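Local coordinates for E3 ubiquitin-protein ligase HERC2 (Homo sapiens, PDB 4L1M), which probably acts as an E3 ubiquitin ligase that transfers ubiquitin to target proteins through its HECT domain, this fragment being its first RCC1-like beta-propeller domain, at residues R64-S69 / V74-Y79. Sequence-based numbering, arbitrary orientation. Where two conformers were deposited one is given.
Sequences RFLILS and VYTQAY. With SO4 (sulfate ion), chain G.
Phe-65 pairs with Gln-77 and Ile-67 with Tyr-75 as antiparallel hydrogen-bonded pairs, the N-to-C directions of the two short strand segments lying 154° apart; the four N-H...O bonds include Ile-67 N to Tyr-75 O at 2.8 Å. On the face bearing Phe-65 and Gln-77, Gln-77 CB sits over the Phe-65 ring in a CH-pi contact, 4.1 Å from the centroid. With Gln-77 CG anti to the backbone N (chi1 174°), the two side chains run alongside; Gln-77 NE2 donates to Thr-83 O and Ala-78 O, and OE1 accepts from Ala-85 N. The Tyr-79 ring is nearly parallel to that of Phe-65 (planes 14°, centroids 5.6 Å apart) but slid aside, Tyr-79 CE1 meeting Phe-65 CD1 at 3.4 Å; the Tyr-79 hydroxyl bonds to Ala-61 O. On the other face, Arg-64 NH1 donates a hydrogen bond to Thr-76 OG1 (3.3 Å) within the guanidinium plane, and Arg-64 NE donates to O1 (3.1 Å) of a sulfate, probably from the crystallisation liquor, also bonded by Tyr-109 OH. This antiparallel beta hairpin forms the middle of a four-stranded RCC1-like propeller blade, between strands 55-60 and 87-88; Leu-68 and Val-74 pack on strand 97-101 of the next blade, and Phe-65 meets Phe-376 of strand 374-379.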
ATOM      1  N   ARG A  64      11.093  -9.004   1.111  1.00 45.24           N
ATOM      2  CA  ARG A  64      11.460  -8.394   2.370  1.00 44.44           C
ATOM      3  C   ARG A  64      10.527  -7.242   2.736  1.00 41.70           C
ATOM      4  O   ARG A  64       9.638  -6.872   1.964  1.00 38.73           O
ATOM      5  CB  ARG A  64      12.894  -7.925   2.316  1.00 46.77           C
ATOM      6  CG  ARG A  64      13.223  -7.013   1.164  1.00 48.16           C
ATOM      7  CD  ARG A  64      14.719  -6.721   1.114  1.00 51.01           C
ATOM      8  NE  ARG A  64      15.561  -7.939   1.079  1.00 52.71           N
ATOM      9  CZ  ARG A  64      16.332  -8.369   2.098  1.00 58.50           C
ATOM     10  NH1 ARG A  64      16.410  -7.714   3.289  1.00 56.31           N
ATOM     11  NH2 ARG A  64      17.063  -9.468   1.933  1.00 62.22           N
ATOM     12  N   PHE A  65      10.686  -6.737   3.949  1.00 40.32           N
ATOM     13  CA  PHE A  65       9.917  -5.592   4.389  1.00 39.51           C
ATOM     14  C   PHE A  65      10.793  -4.578   5.072  1.00 40.55           C
ATOM     15  O   PHE A  65      11.836  -4.921   5.633  1.00 42.82           O
ATOM     16  CB  PHE A  65       8.712  -5.984   5.272  1.00 38.44           C
ATOM     17  CG  PHE A  65       9.066  -6.708   6.549  1.00 39.55           C
ATOM     18  CD1 PHE A  65       9.459  -8.016   6.532  1.00 40.88           C
ATOM     19  CD2 PHE A  65       8.923  -6.092   7.778  1.00 39.80           C
ATOM     20  CE1 PHE A  65       9.757  -8.683   7.718  1.00 42.37           C
ATOM     21  CE2 PHE A  65       9.205  -6.758   8.954  1.00 40.94           C
ATOM     22  CZ  PHE A  65       9.618  -8.055   8.924  1.00 41.70           C
ATOM     23  N   LEU A  66      10.345  -3.332   4.992  1.00 39.36           N
ATOM     24  CA  LEU A  66      10.969  -2.226   5.643  1.00 40.69           C
ATOM     25  C   LEU A  66      10.186  -1.903   6.894  1.00 42.83           C
ATOM     26  O   LEU A  66       8.950  -2.013   6.911  1.00 42.32           O
ATOM     27  CB  LEU A  66      10.939  -1.001   4.736  1.00 39.18           C
ATOM     28  CG  LEU A  66      11.777  -1.024   3.464  1.00 38.79           C
ATOM     29  CD1 LEU A  66      11.730   0.337   2.827  1.00 38.06           C
ATOM     30  CD2 LEU A  66      13.230  -1.401   3.735  1.00 41.31           C
ATOM     31  N   ILE A  67      10.899  -1.488   7.936  1.00 43.77           N
ATOM     32  CA  ILE A  67      10.269  -1.062   9.182  1.00 43.91           C
ATOM     33  C   ILE A  67      10.749   0.333   9.509  1.00 44.19           C
ATOM     34  O   ILE A  67      11.952   0.578   9.501  1.00 46.98           O
ATOM     35  CB  ILE A  67      10.663  -1.979  10.340  1.00 45.27           C
ATOM     36  CG1 ILE A  67      10.464  -3.454   9.979  1.00 45.93           C
ATOM     37  CG2 ILE A  67       9.864  -1.650  11.569  1.00 46.82           C
ATOM     38  CD1 ILE A  67      11.744  -4.176   9.580  1.00 46.08           C
ATOM     39  N   LEU A  68       9.825   1.244   9.800  1.00 43.43           N
ATOM     40  CA  LEU A  68      10.179   2.596  10.225  1.00 43.39           C
ATOM     41  C   LEU A  68      10.057   2.663  11.741  1.00 45.23           C
ATOM     42  O   LEU A  68       9.018   2.271  12.279  1.00 46.33           O
ATOM     43  CB  LEU A  68       9.231   3.606   9.598  1.00 42.56           C
ATOM     44  CG  LEU A  68       9.458   5.071   9.986  1.00 43.16           C
ATOM     45  CD1 LEU A  68      10.838   5.497   9.533  1.00 42.72           C
ATOM     46  CD2 LEU A  68       8.387   5.990   9.403  1.00 42.04           C
ATOM     47  N   SER A  69      11.095   3.181  12.408  1.00 45.38           N
ATOM     48  CA  SER A  69      11.132   3.268  13.872  0.50 46.67           C
ATOM     49  C   SER A  69      10.701   4.634  14.351  1.00 47.26           C
ATOM     50  O   SER A  69      10.790   5.628  13.610  1.00 47.27           O
ATOM     51  CB  SER A  69      12.538   3.035  14.411  0.50 47.71           C
ATOM     52  OG  SER A  69      13.376   2.513  13.424  0.50 46.92           O
ATOM     53  N   VAL A  74      15.189   3.439   9.505  1.00 43.11           N
ATOM     54  CA  VAL A  74      14.579   2.431   8.668  1.00 40.67           C
ATOM     55  C   VAL A  74      15.383   1.114   8.708  1.00 40.68           C
ATOM     56  O   VAL A  74      16.608   1.112   8.558  1.00 41.10           O
ATOM     57  CB  VAL A  74      14.504   2.929   7.234  1.00 40.63           C
ATOM     58  CG1 VAL A  74      13.980   1.836   6.304  1.00 40.62           C
ATOM     59  CG2 VAL A  74      13.592   4.140   7.142  1.00 40.47           C
ATOM     60  N   TYR A  75      14.687   0.001   8.918  1.00 39.38           N
ATOM     61  CA  TYR A  75      15.322  -1.290   8.989  1.00 39.45           C
ATOM     62  C   TYR A  75      14.745  -2.185   7.949  1.00 38.77           C
ATOM     63  O   TYR A  75      13.609  -1.972   7.493  1.00 38.77           O
ATOM     64  CB  TYR A  75      15.098  -1.913  10.354  1.00 40.65           C
ATOM     65  CG  TYR A  75      15.753  -1.136  11.459  1.00 41.43           C
ATOM     66  CD1 TYR A  75      15.183   0.037  11.924  1.00 41.28           C
ATOM     67  CD2 TYR A  75      16.959  -1.541  12.009  1.00 41.88           C
ATOM     68  CE1 TYR A  75      15.789   0.772  12.929  1.00 42.45           C
ATOM     69  CE2 TYR A  75      17.571  -0.798  13.003  1.00 43.04           C
ATOM     70  CZ  TYR A  75      16.974   0.356  13.458  1.00 43.15           C
ATOM     71  OH  TYR A  75      17.528   1.113  14.464  1.00 45.26           O
ATOM     72  N   THR A  76      15.510  -3.204   7.569  1.00 38.43           N
ATOM     73  CA  THR A  76      15.038  -4.151   6.577  1.00 37.43           C
ATOM     74  C   THR A  76      15.193  -5.574   7.085  1.00 37.98           C
ATOM     75  O   THR A  76      16.164  -5.892   7.782  1.00 40.31           O
ATOM     76  CB  THR A  76      15.757  -3.947   5.205  1.00 37.54           C
ATOM     77  OG1 THR A  76      15.192  -4.825   4.226  1.00 37.25           O
ATOM     78  CG2 THR A  76      17.277  -4.197   5.290  1.00 39.02           C
ATOM     79  N   GLN A  77      14.244  -6.422   6.720  1.00 37.14           N
ATOM     80  CA  GLN A  77      14.244  -7.821   7.096  1.00 38.05           C
ATOM     81  C   GLN A  77      13.644  -8.650   5.951  1.00 39.02           C
ATOM     82  O   GLN A  77      12.619  -8.272   5.377  1.00 37.63           O
ATOM     83  CB  GLN A  77      13.388  -7.995   8.339  1.00 37.71           C
ATOM     84  CG  GLN A  77      13.159  -9.431   8.791  1.00 38.70           C
ATOM     85  CD  GLN A  77      14.378 -10.069   9.414  1.00 40.40           C
ATOM     86  OE1 GLN A  77      15.124  -9.438  10.143  1.00 40.64           O
ATOM     87  NE2 GLN A  77      14.575 -11.344   9.145  1.00 42.11           N
ATOM     88  N   ALA A  78      14.244  -9.810   5.660  1.00 41.29           N
ATOM     89  CA  ALA A  78      13.670 -10.750   4.670  1.00 41.60           C
ATOM     90  C   ALA A  78      12.638 -11.644   5.336  1.00 42.61           C
ATOM     91  O   ALA A  78      12.818 -12.068   6.471  1.00 44.74           O
ATOM     92  CB  ALA A  78      14.766 -11.611   4.035  1.00 42.27           C
ATOM     93  N   TYR A  79      11.587 -11.980   4.604  1.00 42.45           N
ATOM     94  CA  TYR A  79      10.557 -12.886   5.106  1.00 42.86           C
ATOM     95  C   TYR A  79      11.087 -14.258   5.353  1.00 46.34           C
ATOM     96  O   TYR A  79      10.652 -14.928   6.284  1.00 48.41           O
ATOM     97  CB  TYR A  79       9.403 -13.026   4.097  1.00 42.05           C
ATOM     98  CG  TYR A  79       8.707 -11.750   3.707  1.00 39.38           C
ATOM     99  CD1 TYR A  79       8.146 -10.909   4.662  1.00 39.63           C
ATOM    100  CD2 TYR A  79       8.590 -11.400   2.395  1.00 39.02           C
ATOM    101  CE1 TYR A  79       7.501  -9.736   4.301  1.00 38.71           C
ATOM    102  CE2 TYR A  79       7.919 -10.243   2.014  1.00 38.82           C
ATOM    103  CZ  TYR A  79       7.381  -9.407   2.961  1.00 37.50           C
ATOM    104  OH  TYR A  79       6.749  -8.264   2.533  1.00 34.81           O
TER
HETATM  105  S   SO4 G 804      14.754  -7.812  -3.151  1.00115.21           S
HETATM  106  O1  SO4 G 804      15.540  -8.315  -2.000  1.00104.72           O
HETATM  107  O2  SO4 G 804      14.991  -8.707  -4.318  1.00 97.51           O
HETATM  108  O3  SO4 G 804      13.305  -7.810  -2.790  1.00121.89           O
HETATM  109  O4  SO4 G 804      15.148  -6.408  -3.475  1.00101.88           O